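Local coordinates for translation initiation factor eif-2b-like protein (Chaetomium thermophilum, PDB 4ZEO), which is the delta subunit of eIF2B, the guanine nucleotide exchange factor for eIF2 in translation initiation, and belongs to the regulatory subcomplex of that heterodecamer, at residues Glu269-Ala273 and Arg293-Thr298; Val287-Arg291 and Glu321-Leu325; Lys172-Leu178 and Arg220-Met226; Leu209-Ile213 and Ile230-Lys234. All blocks are in the same frame, centred on the assembly; numbering follows the deposited sequence.

Contact 1 (Glu269-Ala273 and Arg293-Thr298); sequences EYVIA and RLVEKT
Glu269, Arg293 and Lys297 form a salt-bridge network in which one carboxylate serves two cations a turn apart on the facing helix. Glu269 OE1 takes a hydrogen bond from Arg293 NH2, 2.7 Å away, as part of a salt bridge. That bond uses the lone pair of OE1 that points away from the second oxygen; OE2 faces Lys297. The pairing there is looser: Glu269 OE2 lies 3.7 Å from Lys297 NZ, a long salt bridge. With CG anti to the backbone N (chi1 170°) and the rest of the chain extended, Glu269 spans the gap between the helices. Arg293 bends at chi3 and brings its guanidinium edge round to the acid.

Further along, the helices close up. Ala273 CB rests 3.7 Å from Lys297 CB, and Ala273 CA comes 3.4 Å from Thr298 OG1. That hydroxyl bonds back to Leu294 O in its own helix, on the face of the carbonyl opposite to the Thr298 amide. Ile272 CD1 and Leu294 CD1 add an apolar contact. The axes of these two segments approach to 9.0 Å and cross at -61°.

Helix 293-304 follows strand 285-289 of the parallel sheet, whereas helix 246-277 is the long helix before that strand. Ile272, Leu294 and Thr298 all pack on Leu391 of strand 387-391, and Arg293 makes a second salt bridge with Glu393 just beyond it.

Contact 2 (Val287-Arg291 and Glu321-Leu325); sequences VTYGR and EGKEL
Gly290 and Gly322 bring their backbones together, with CA atoms 4.0 Å apart, where the loop after strand 285-289 passes residues 321-325 of helix 321-331. Neither residue has a side chain to keep the two backbones apart, and the positive phi of Gly290 (66°) is one that glycine readily adopts. Leu325 fills the inner side of this close approach. Its CD2 lies 3.4 Å from Gly290 O and meets Thr288 CG2 tip to tip at 3.9 Å, so one methyl touches both the strand and the loop. Thr288 OG1 is turned to another partner, the carbonyl of Phe356.

Towards solvent the contact rests on one long side chain. Arg291 runs out extended, its CG anti to the backbone N (chi1 -177°), and crosses the helix. Arg291 CB lies 3.7 Å from Glu321 O and Arg291 CG lies 3.8 Å from Leu325 CB. Farther out, Arg291 NH1 passes 3.4 Å from Glu324 CB, and one guanidinium face looks onto the helix backbone near Leu325 N. Glu324 OE2 is 4.5 Å from Arg291 NH1 and well out of the guanidinium plane, a proximity of opposite charges rather than a salt bridge. Arg291 NE forms a salt bridge with Glu296 of helix 293-304.

The contact sits at the C-terminal end of strand 285-289, which lies between strands 310-314 and 354-358 in a parallel sheet consistent with a Rossmann-like fold. Helix 293-304 borders it, with Val295 against Thr288 and Glu296 against Leu325, while Tyr289 packs on helix 374-384.

Contact 3 (Lys172-Leu178 and Arg220-Met226); sequences KDSISRL and RPMCFAM
Arg177 NH2 donates a nearly straight hydrogen bond (2.9 Å, 169°) to Pro221 O, in the plane of the Arg177 guanidinium but above that of the Pro221 carbonyl. A water at the same guanidinium edge accepts from Arg177 NH2 and donates to Arg220 O. The contact joins the starts of two helices in the helical part of this eIF2B-family subunit: Asp173 is the N-cap of helix 174-191, accepting from Ser176 N, and Cys223 holds the N-cap position of helix 224-239.

The guanidinium of Arg177 lies flat on that of Arg220, with centres 4.1 Å apart and planes at 14°, although the two side chains cross at about a right angle. Such a pairing of like charges is presumably eased by the carbonyls nearby. Besides the bond from Arg177 to Pro221, Arg220 NH1 makes a weak one (3.3 Å) to Lys172 O. Cys223 SG lies over the opposite face of the Arg177 guanidinium, toward its rim, and Met226 SD approaches it obliquely. Ser174 OG is taken up by a hydrogen bond with Asn396.

Outward from this polar centre the contact turns apolar. Leu178 CD2 meets Ala225 CB at 3.8 Å, and Met166 of helix 157-168 packs on both Arg177 and Met226. With chi1 at 52°, Cys223 SG sits between its backbone N and carbonyl carbon, which places it 3.5 Å from Ser174 CB.

Contact 4 (Leu209-Ile213 and Ile230-Lys234); sequences LNPQI and IRLLK
Lys234 lays its extended aliphatic chain across the end of Leu209, with CG 3.9 Å from Leu209 CD2, and carries its ammonium group on to the next residue. There Lys234 NZ donates a hydrogen bond to Asn210 OD1 at 3.0 Å, tilted 20° from the plane of the amide carbonyl. Lys234 CE also lies 4.0 Å from Ile213 CD1, so this one lysine touches three side chains spread over a turn of the facing helix.

One turn along, Ile213 and Ile230 meet end to end. Ile213 CD1 approaches Ile230 CG2 to 3.5 Å. Leu209 completes the apolar strip by bringing its CD2 to 4.1 Å from Leu233 CD2. The two segments run antiparallel (175°), and their axes stay 12.6 Å apart, so side-chain ends do all the bridging and the backbones stay well separated.

Helices 200-219 and 224-239 are consecutive, forming an antiparallel helical hairpin. Phe185 of helix 174-191 packs against Leu209, Ile213 and Leu233 together; Met222, in the loop between the two helices, touches both isoleucines. Leu233 also rests on Leu253 and Trp256 of helix 246-277.

Overall arrangement
The four contacts run from the helical part of the subunit into its parallel sheet. Contacts 3 and 4 share helix 224-239, their segments alternate along the chain, and their centres are 14 Å apart; they touch through Met222. Contacts 1 and 2 follow in sequence, also interleaved and with centres 14 Å apart, and meet through helix 293-304. Contact 3 reaches contact 1 through Ile175 against Arg293, with centres 18 Å apart, whereas the centres of contacts 2 and 4 lie 34 Å apart on opposite sides of the chain's centre. Helix 246-277, linking helix 224-239 to strand 285-289, carries the chain from the helical bundle to the sheet.

Contact 1 (Glu269-Ala273 and Arg293-Thr298)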
loop_
_atom_site.group_PDB
_atom_site.type_symbol
_atom_site.label_atom_id
_atom_site.label_comp_id
_atom_site.label_asym_id
_atom_site.label_seq_id
_atom_site.Cartn_x
_atom_site.Cartn_y
_atom_site.Cartn_z
ATOM N N GLU A 269 4.403 -2.454 -7.957
ATOM C CA GLU A 269 3.300 -1.744 -8.620
ATOM C C GLU A 269 3.177 -2.139 -10.094
ATOM O O GLU A 269 2.089 -2.434 -10.587
ATOM C CB GLU A 269 3.490 -0.229 -8.504
ATOM C CG GLU A 269 2.540 0.601 -9.347
ATOM C CD GLU A 269 2.769 2.085 -9.166
ATOM O OE1 GLU A 269 2.607 2.562 -8.034
ATOM O OE2 GLU A 269 3.153 2.773 -10.134
ATOM N N TYR A 270 4.313 -2.182 -10.784
ATOM C CA TYR A 270 4.307 -2.523 -12.196
ATOM C C TYR A 270 3.794 -3.944 -12.408
ATOM O O TYR A 270 2.942 -4.170 -13.248
ATOM C CB TYR A 270 5.714 -2.391 -12.796
ATOM C CG TYR A 270 5.760 -2.824 -14.227
ATOM C CD1 TYR A 270 5.535 -1.909 -15.254
ATOM C CD2 TYR A 270 5.972 -4.159 -14.559
ATOM C CE1 TYR A 270 5.548 -2.309 -16.578
ATOM C CE2 TYR A 270 5.969 -4.572 -15.862
ATOM C CZ TYR A 270 5.764 -3.644 -16.874
ATOM O OH TYR A 270 5.783 -4.069 -18.178
ATOM N N VAL A 271 4.325 -4.889 -11.638
ATOM C CA VAL A 271 3.982 -6.289 -11.803
ATOM C C VAL A 271 2.515 -6.543 -11.498
ATOM O O VAL A 271 1.834 -7.204 -12.285
ATOM C CB VAL A 271 4.880 -7.209 -10.910
ATOM C CG1 VAL A 271 4.334 -8.647 -10.858
ATOM C CG2 VAL A 271 6.325 -7.186 -11.390
ATOM N N ILE A 272 2.010 -5.981 -10.398
ATOM C CA ILE A 272 0.599 -6.163 -10.031
ATOM C C ILE A 272 -0.323 -5.580 -11.112
ATOM O O ILE A 272 -1.283 -6.225 -11.538
ATOM C CB ILE A 272 0.268 -5.503 -8.660
ATOM C CG1 ILE A 272 0.924 -6.282 -7.515
ATOM C CG2 ILE A 272 -1.237 -5.459 -8.429
ATOM C CD1 ILE A 272 0.881 -5.560 -6.154
ATOM N N ALA A 273 -0.025 -4.372 -11.571
ATOM C CA ALA A 273 -0.870 -3.728 -12.583
ATOM C C ALA A 273 -0.836 -4.537 -13.874
ATOM O O ALA A 273 -1.868 -4.765 -14.500
ATOM C CB ALA A 273 -0.431 -2.295 -12.829
ATOM N N ARG A 293 -4.697 3.419 -6.084
ATOM C CA ARG A 293 -3.607 3.506 -7.056
ATOM C C ARG A 293 -3.376 2.207 -7.864
ATOM O O ARG A 293 -3.186 2.253 -9.071
ATOM C CB ARG A 293 -2.325 3.906 -6.312
ATOM C CG ARG A 293 -1.053 3.914 -7.131
ATOM C CD ARG A 293 0.178 4.079 -6.215
ATOM N NE ARG A 293 0.030 3.220 -5.041
ATOM C CZ ARG A 293 0.538 1.997 -4.946
ATOM N NH1 ARG A 293 0.340 1.265 -3.850
ATOM N NH2 ARG A 293 1.243 1.501 -5.956
ATOM N N LEU A 294 -3.410 1.049 -7.213
ATOM C CA LEU A 294 -3.195 -0.205 -7.928
ATOM C C LEU A 294 -4.314 -0.447 -8.958
ATOM O O LEU A 294 -4.046 -0.908 -10.073
ATOM C CB LEU A 294 -3.097 -1.373 -6.954
ATOM C CG LEU A 294 -1.853 -1.428 -6.073
ATOM C CD1 LEU A 294 -1.880 -2.678 -5.213
ATOM C CD2 LEU A 294 -0.593 -1.400 -6.920
ATOM N N VAL A 295 -5.560 -0.136 -8.585
ATOM C CA VAL A 295 -6.684 -0.286 -9.498
ATOM C C VAL A 295 -6.548 0.658 -10.696
ATOM O O VAL A 295 -6.693 0.258 -11.843
ATOM C CB VAL A 295 -8.026 -0.037 -8.767
ATOM C CG1 VAL A 295 -9.200 0.021 -9.754
ATOM C CG2 VAL A 295 -8.245 -1.089 -7.698
ATOM N N GLU A 296 -6.201 1.900 -10.415
ATOM C CA GLU A 296 -5.982 2.902 -11.449
ATOM C C GLU A 296 -4.897 2.482 -12.450
ATOM O O GLU A 296 -5.094 2.605 -13.666
ATOM C CB GLU A 296 -5.621 4.245 -10.797
ATOM C CG GLU A 296 -5.361 5.396 -11.762
ATOM C CD GLU A 296 -5.281 6.731 -11.041
ATOM O OE1 GLU A 296 -5.691 6.808 -9.863
ATOM O OE2 GLU A 296 -4.805 7.712 -11.643
ATOM N N LYS A 297 -3.770 1.987 -11.930
ATOM C CA LYS A 297 -2.649 1.538 -12.756
ATOM C C LYS A 297 -3.035 0.372 -13.650
ATOM O O LYS A 297 -2.626 0.299 -14.830
ATOM C CB LYS A 297 -1.459 1.114 -11.889
ATOM C CG LYS A 297 -0.745 2.211 -11.104
ATOM C CD LYS A 297 -0.085 3.248 -11.953
ATOM C CE LYS A 297 0.598 4.303 -11.060
ATOM N NZ LYS A 297 1.268 5.393 -11.848
ATOM N N THR A 298 -3.821 -0.535 -13.085
ATOM C CA THR A 298 -4.276 -1.716 -13.808
ATOM C C THR A 298 -5.161 -1.341 -14.978
ATOM O O THR A 298 -4.951 -1.812 -16.106
ATOM C CB THR A 298 -5.043 -2.659 -12.903
ATOM O OG1 THR A 298 -4.160 -3.153 -11.889
ATOM C CG2 THR A 298 -5.598 -3.812 -13.712
#

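Contact 2 (Val287-Arg291 and Glu321-Leu325)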
loop_
_atom_site.group_PDB
_atom_site.type_symbol
_atom_site.label_atom_id
_atom_site.label_comp_id
_atom_site.label_asym_id
_atom_site.label_seq_id
_atom_site.Cartn_x
_atom_site.Cartn_y
_atom_site.Cartn_z
ATOM N N VAL A 287 -15.931 -3.049 -12.062
ATOM C CA VAL A 287 -16.450 -2.232 -10.983
ATOM C C VAL A 287 -15.343 -1.949 -9.966
ATOM O O VAL A 287 -14.532 -2.818 -9.640
ATOM C CB VAL A 287 -17.648 -2.904 -10.281
ATOM C CG1 VAL A 287 -18.194 -1.981 -9.183
ATOM C CG2 VAL A 287 -18.750 -3.246 -11.306
ATOM N N THR A 288 -15.246 -0.707 -9.513
ATOM C CA THR A 288 -14.320 -0.426 -8.434
ATOM C C THR A 288 -14.920 0.643 -7.533
ATOM O O THR A 288 -15.960 1.239 -7.871
ATOM C CB THR A 288 -12.923 -0.024 -8.950
ATOM O OG1 THR A 288 -11.987 -0.150 -7.874
ATOM C CG2 THR A 288 -12.914 1.408 -9.493
ATOM N N TYR A 289 -14.298 0.830 -6.366
ATOM C CA TYR A 289 -14.794 1.745 -5.339
ATOM C C TYR A 289 -13.736 2.768 -4.933
ATOM O O TYR A 289 -12.649 2.411 -4.475
ATOM C CB TYR A 289 -15.248 0.946 -4.122
ATOM C CG TYR A 289 -15.775 1.750 -2.963
ATOM C CD1 TYR A 289 -16.951 2.487 -3.078
ATOM C CD2 TYR A 289 -15.095 1.779 -1.750
ATOM C CE1 TYR A 289 -17.448 3.216 -2.011
ATOM C CE2 TYR A 289 -15.577 2.507 -0.682
ATOM C CZ TYR A 289 -16.762 3.219 -0.814
ATOM O OH TYR A 289 -17.254 3.942 0.258
ATOM N N GLY A 290 -14.073 4.047 -5.088
ATOM C CA GLY A 290 -13.174 5.126 -4.756
ATOM C C GLY A 290 -11.981 5.116 -5.677
ATOM O O GLY A 290 -12.048 4.591 -6.788
ATOM N N ARG A 291 -10.874 5.684 -5.209
ATOM C CA ARG A 291 -9.660 5.682 -5.997
ATOM C C ARG A 291 -8.507 4.985 -5.319
ATOM O O ARG A 291 -7.933 5.512 -4.380
ATOM C CB ARG A 291 -9.261 7.106 -6.309
ATOM C CG ARG A 291 -8.051 7.223 -7.178
ATOM C CD ARG A 291 -7.695 8.675 -7.312
ATOM N NE ARG A 291 -6.747 8.887 -8.387
ATOM C CZ ARG A 291 -6.382 10.088 -8.819
ATOM N NH1 ARG A 291 -6.919 11.169 -8.277
ATOM N NH2 ARG A 291 -5.504 10.203 -9.802
ATOM N N GLU A 321 -13.162 10.823 -3.792
ATOM C CA GLU A 321 -11.959 10.628 -4.609
ATOM C C GLU A 321 -12.223 9.910 -5.940
ATOM O O GLU A 321 -11.447 10.039 -6.884
ATOM C CB GLU A 321 -10.898 9.851 -3.850
ATOM C CG GLU A 321 -9.932 10.682 -3.072
ATOM C CD GLU A 321 -8.833 9.821 -2.475
ATOM O OE1 GLU A 321 -9.088 9.099 -1.486
ATOM O OE2 GLU A 321 -7.710 9.837 -3.032
ATOM N N GLY A 322 -13.242 9.058 -5.967
ATOM C CA GLY A 322 -13.615 8.336 -7.172
ATOM C C GLY A 322 -13.924 9.187 -8.398
ATOM O O GLY A 322 -13.794 8.726 -9.537
ATOM N N LYS A 323 -14.395 10.408 -8.161
ATOM C CA LYS A 323 -14.673 11.344 -9.239
ATOM C C LYS A 323 -13.365 11.698 -9.972
ATOM O O LYS A 323 -13.321 11.785 -11.196
ATOM C CB LYS A 323 -15.374 12.586 -8.690
ATOM C CG LYS A 323 -16.336 13.228 -9.660
ATOM C CD LYS A 323 -16.743 14.609 -9.195
ATOM C CE LYS A 323 -17.741 15.267 -10.153
ATOM N NZ LYS A 323 -19.125 14.710 -10.049
ATOM N N GLU A 324 -12.295 11.883 -9.210
ATOM C CA GLU A 324 -10.979 12.105 -9.796
ATOM C C GLU A 324 -10.501 10.872 -10.590
ATOM O O GLU A 324 -9.920 11.002 -11.659
ATOM C CB GLU A 324 -9.978 12.477 -8.706
ATOM C CG GLU A 324 -10.145 13.908 -8.232
ATOM C CD GLU A 324 -9.935 14.900 -9.352
ATOM O OE1 GLU A 324 -10.659 15.918 -9.388
ATOM O OE2 GLU A 324 -9.061 14.651 -10.213
ATOM N N LEU A 325 -10.731 9.678 -10.067
ATOM C CA LEU A 325 -10.405 8.471 -10.824
ATOM C C LEU A 325 -11.187 8.409 -12.142
ATOM O O LEU A 325 -10.622 8.111 -13.196
ATOM C CB LEU A 325 -10.674 7.211 -9.993
ATOM C CG LEU A 325 -10.462 5.908 -10.771
ATOM C CD1 LEU A 325 -9.021 5.820 -11.285
ATOM C CD2 LEU A 325 -10.826 4.668 -9.928
#

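Contact 3 (Lys172-Leu178 and Arg220-Met226)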
loop_
_atom_site.group_PDB
_atom_site.type_symbol
_atom_site.label_atom_id
_atom_site.label_comp_id
_atom_site.label_asym_id
_atom_site.label_seq_id
_atom_site.Cartn_x
_atom_site.Cartn_y
_atom_site.Cartn_z
ATOM N N LYS A 172 -1.255 9.565 2.991
ATOM C CA LYS A 172 -2.368 8.743 3.450
ATOM C C LYS A 172 -2.204 7.242 3.302
ATOM O O LYS A 172 -2.374 6.519 4.266
ATOM C CB LYS A 172 -3.670 9.173 2.746
ATOM C CG LYS A 172 -3.828 10.657 2.619
ATOM C CD LYS A 172 -5.180 11.040 2.067
ATOM C CE LYS A 172 -5.333 12.573 2.055
ATOM N NZ LYS A 172 -6.648 13.046 2.586
ATOM N N ASP A 173 -1.881 6.756 2.117
ATOM C CA ASP A 173 -1.825 5.311 1.929
ATOM C C ASP A 173 -0.568 4.684 2.535
ATOM O O ASP A 173 0.450 5.347 2.735
ATOM C CB ASP A 173 -1.952 4.962 0.451
ATOM C CG ASP A 173 -0.844 5.537 -0.367
ATOM O OD1 ASP A 173 -0.678 6.776 -0.339
ATOM O OD2 ASP A 173 -0.138 4.749 -1.026
ATOM N N SER A 174 -0.675 3.398 2.846
ATOM C CA SER A 174 0.379 2.649 3.509
ATOM C C SER A 174 1.662 2.563 2.679
ATOM O O SER A 174 2.760 2.580 3.232
ATOM C CB SER A 174 -0.109 1.237 3.851
ATOM O OG SER A 174 -0.609 0.596 2.702
ATOM N N ILE A 175 1.521 2.439 1.365
ATOM C CA ILE A 175 2.674 2.352 0.484
ATOM C C ILE A 175 3.447 3.673 0.401
ATOM O O ILE A 175 4.679 3.659 0.473
ATOM C CB ILE A 175 2.236 1.866 -0.905
ATOM C CG1 ILE A 175 1.789 0.421 -0.762
ATOM C CG2 ILE A 175 3.357 1.904 -1.900
ATOM C CD1 ILE A 175 2.817 -0.447 -0.092
ATOM N N SER A 176 2.734 4.799 0.283
ATOM C CA SER A 176 3.364 6.127 0.281
ATOM C C SER A 176 4.038 6.366 1.607
ATOM O O SER A 176 5.138 6.914 1.680
ATOM C CB SER A 176 2.346 7.250 0.084
ATOM O OG SER A 176 1.825 7.277 -1.215
ATOM N N ARG A 177 3.355 5.964 2.668
ATOM C CA ARG A 177 3.910 6.133 3.992
ATOM C C ARG A 177 5.199 5.314 4.111
ATOM O O ARG A 177 6.213 5.824 4.595
ATOM C CB ARG A 177 2.890 5.734 5.061
ATOM C CG ARG A 177 1.743 6.712 5.206
ATOM C CD ARG A 177 0.665 6.122 6.109
ATOM N NE ARG A 177 1.163 6.002 7.476
ATOM C CZ ARG A 177 0.556 5.333 8.450
ATOM N NH1 ARG A 177 -0.593 4.703 8.219
ATOM N NH2 ARG A 177 1.109 5.294 9.657
ATOM N N LEU A 178 5.174 4.080 3.612
ATOM C CA LEU A 178 6.333 3.196 3.721
ATOM C C LEU A 178 7.553 3.759 2.962
ATOM O O LEU A 178 8.662 3.814 3.502
ATOM C CB LEU A 178 5.987 1.781 3.217
ATOM C CG LEU A 178 7.171 0.800 3.122
ATOM C CD1 LEU A 178 7.848 0.591 4.462
ATOM C CD2 LEU A 178 6.751 -0.536 2.544
ATOM N N ARG A 220 1.159 8.906 13.828
ATOM C CA ARG A 220 0.053 8.061 13.420
ATOM C C ARG A 220 0.387 6.607 13.710
ATOM O O ARG A 220 1.526 6.192 13.526
ATOM C CB ARG A 220 -0.248 8.259 11.933
ATOM C CG ARG A 220 -1.494 7.534 11.455
ATOM C CD ARG A 220 -1.770 7.757 9.986
ATOM N NE ARG A 220 -2.819 6.850 9.530
ATOM C CZ ARG A 220 -3.286 6.790 8.288
ATOM N NH1 ARG A 220 -2.805 7.597 7.351
ATOM N NH2 ARG A 220 -4.234 5.914 7.989
ATOM N N PRO A 221 -0.615 5.816 14.125
ATOM C CA PRO A 221 -0.344 4.390 14.268
ATOM C C PRO A 221 0.190 3.826 12.955
ATOM O O PRO A 221 -0.302 4.169 11.879
ATOM C CB PRO A 221 -1.725 3.818 14.613
ATOM C CG PRO A 221 -2.391 4.931 15.352
ATOM C CD PRO A 221 -1.982 6.153 14.578
ATOM N N MET A 222 1.244 3.030 13.040
ATOM C CA MET A 222 1.918 2.514 11.863
ATOM C C MET A 222 1.107 1.440 11.140
ATOM O O MET A 222 0.465 0.606 11.773
ATOM C CB MET A 222 3.292 1.961 12.242
ATOM C CG MET A 222 4.256 3.012 12.740
ATOM S SD MET A 222 5.950 2.385 12.811
ATOM C CE MET A 222 5.655 0.744 13.465
ATOM N N CYS A 223 1.180 1.456 9.809
ATOM C CA CYS A 223 0.563 0.431 8.985
ATOM C C CYS A 223 1.423 -0.863 8.991
ATOM O O CYS A 223 2.576 -0.854 9.446
ATOM C CB CYS A 223 0.373 0.965 7.554
ATOM S SG CYS A 223 1.875 1.672 6.758
ATOM N N PHE A 224 0.864 -1.970 8.501
ATOM C CA PHE A 224 1.594 -3.240 8.465
ATOM C C PHE A 224 2.872 -3.111 7.636
ATOM O O PHE A 224 3.903 -3.690 7.993
ATOM C CB PHE A 224 0.728 -4.356 7.880
ATOM C CG PHE A 224 -0.355 -4.824 8.794
ATOM C CD1 PHE A 224 -0.337 -4.506 10.133
ATOM C CD2 PHE A 224 -1.397 -5.589 8.317
ATOM C CE1 PHE A 224 -1.357 -4.932 10.985
ATOM C CE2 PHE A 224 -2.415 -6.016 9.170
ATOM C CZ PHE A 224 -2.376 -5.679 10.509
ATOM N N ALA A 225 2.802 -2.319 6.555
ATOM C CA ALA A 225 3.930 -2.134 5.638
ATOM C C ALA A 225 5.163 -1.598 6.364
ATOM O O ALA A 225 6.271 -2.144 6.217
ATOM C CB ALA A 225 3.540 -1.197 4.491
ATOM N N MET A 226 4.940 -0.566 7.176
ATOM C CA MET A 226 5.977 0.011 8.005
ATOM C C MET A 226 6.438 -0.995 9.056
ATOM O O MET A 226 7.631 -1.167 9.274
ATOM C CB MET A 226 5.471 1.284 8.679
ATOM C CG MET A 226 5.337 2.466 7.742
ATOM S SD MET A 226 4.450 3.867 8.472
ATOM C CE MET A 226 5.700 4.414 9.642
HETATM O O HOH W 1 3.157 6.400 11.456
#

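Contact 4 (Leu209-Ile213 and Ile230-Lys234)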
loop_
_atom_site.group_PDB
_atom_site.type_symbol
_atom_site.label_atom_id
_atom_site.label_comp_id
_atom_site.label_asym_id
_atom_site.label_seq_id
_atom_site.Cartn_x
_atom_site.Cartn_y
_atom_site.Cartn_z
ATOM N N LEU A 209 17.607 4.294 15.732
ATOM C CA LEU A 209 16.445 3.871 14.957
ATOM C C LEU A 209 15.137 3.915 15.730
ATOM O O LEU A 209 14.136 4.435 15.233
ATOM C CB LEU A 209 16.662 2.459 14.398
ATOM C CG LEU A 209 15.443 1.909 13.653
ATOM C CD1 LEU A 209 15.104 2.759 12.428
ATOM C CD2 LEU A 209 15.648 0.431 13.253
ATOM N N ASN A 210 15.141 3.362 16.934
ATOM C CA ASN A 210 13.922 3.269 17.734
ATOM C C ASN A 210 13.301 4.637 18.075
ATOM O O ASN A 210 12.083 4.755 18.057
ATOM C CB ASN A 210 14.176 2.456 19.025
ATOM C CG ASN A 210 14.115 0.962 18.795
ATOM O OD1 ASN A 210 13.944 0.497 17.656
ATOM N ND2 ASN A 210 14.322 0.192 19.856
ATOM N N PRO A 211 14.121 5.669 18.386
ATOM C CA PRO A 211 13.491 6.989 18.574
ATOM C C PRO A 211 12.739 7.502 17.336
ATOM O O PRO A 211 11.715 8.174 17.513
ATOM C CB PRO A 211 14.672 7.885 18.915
ATOM C CG PRO A 211 15.598 6.959 19.632
ATOM C CD PRO A 211 15.526 5.685 18.843
ATOM N N GLN A 212 13.224 7.210 16.129
ATOM C CA GLN A 212 12.501 7.590 14.909
ATOM C C GLN A 212 11.166 6.835 14.813
ATOM O O GLN A 212 10.137 7.401 14.483
ATOM C CB GLN A 212 13.339 7.322 13.642
ATOM C CG GLN A 212 14.818 7.592 13.783
ATOM C CD GLN A 212 15.157 9.018 14.188
ATOM O OE1 GLN A 212 14.449 9.972 13.853
ATOM N NE2 GLN A 212 16.228 9.161 14.965
ATOM N N ILE A 213 11.192 5.542 15.088
ATOM C CA ILE A 213 9.976 4.732 15.057
ATOM C C ILE A 213 8.952 5.226 16.083
ATOM O O ILE A 213 7.765 5.313 15.797
ATOM C CB ILE A 213 10.297 3.256 15.326
ATOM C CG1 ILE A 213 11.313 2.765 14.292
ATOM C CG2 ILE A 213 9.026 2.395 15.293
ATOM C CD1 ILE A 213 11.731 1.339 14.472
ATOM N N ILE A 230 10.338 -2.502 9.110
ATOM C CA ILE A 230 11.102 -2.280 10.333
ATOM C C ILE A 230 11.627 -3.593 10.895
ATOM O O ILE A 230 12.791 -3.687 11.309
ATOM C CB ILE A 230 10.238 -1.529 11.382
ATOM C CG1 ILE A 230 10.119 -0.052 10.999
ATOM C CG2 ILE A 230 10.822 -1.628 12.794
ATOM C CD1 ILE A 230 9.158 0.744 11.856
ATOM N N ARG A 231 10.778 -4.617 10.901
ATOM C CA ARG A 231 11.211 -5.934 11.364
ATOM C C ARG A 231 12.332 -6.455 10.471
ATOM O O ARG A 231 13.331 -6.971 10.979
ATOM C CB ARG A 231 10.038 -6.918 11.407
ATOM C CG ARG A 231 10.433 -8.371 11.663
ATOM C CD ARG A 231 9.212 -9.269 11.659
ATOM N NE ARG A 231 8.342 -8.929 10.530
ATOM C CZ ARG A 231 8.518 -9.353 9.277
ATOM N NH1 ARG A 231 7.677 -8.963 8.333
ATOM N NH2 ARG A 231 9.528 -10.164 8.966
ATOM N N LEU A 232 12.185 -6.289 9.152
ATOM C CA LEU A 232 13.229 -6.712 8.206
ATOM C C LEU A 232 14.537 -5.940 8.373
ATOM O O LEU A 232 15.616 -6.538 8.378
ATOM C CB LEU A 232 12.736 -6.586 6.769
ATOM C CG LEU A 232 11.635 -7.559 6.347
ATOM C CD1 LEU A 232 11.020 -7.180 5.000
ATOM C CD2 LEU A 232 12.192 -8.970 6.297
ATOM N N LEU A 233 14.440 -4.627 8.555
ATOM C CA LEU A 233 15.624 -3.795 8.754
ATOM C C LEU A 233 16.364 -4.158 10.028
ATOM O O LEU A 233 17.596 -4.259 10.037
ATOM C CB LEU A 233 15.247 -2.302 8.801
ATOM C CG LEU A 233 16.360 -1.300 9.159
ATOM C CD1 LEU A 233 17.522 -1.364 8.184
ATOM C CD2 LEU A 233 15.815 0.115 9.197
ATOM N N LYS A 234 15.620 -4.339 11.117
ATOM C CA LYS A 234 16.262 -4.684 12.374
ATOM C C LYS A 234 16.946 -6.042 12.259
ATOM O O LYS A 234 18.030 -6.234 12.807
ATOM C CB LYS A 234 15.265 -4.677 13.514
ATOM C CG LYS A 234 15.032 -3.306 14.105
ATOM C CD LYS A 234 13.868 -3.344 15.058
ATOM C CE LYS A 234 13.578 -1.973 15.640
ATOM N NZ LYS A 234 12.740 -2.097 16.849
#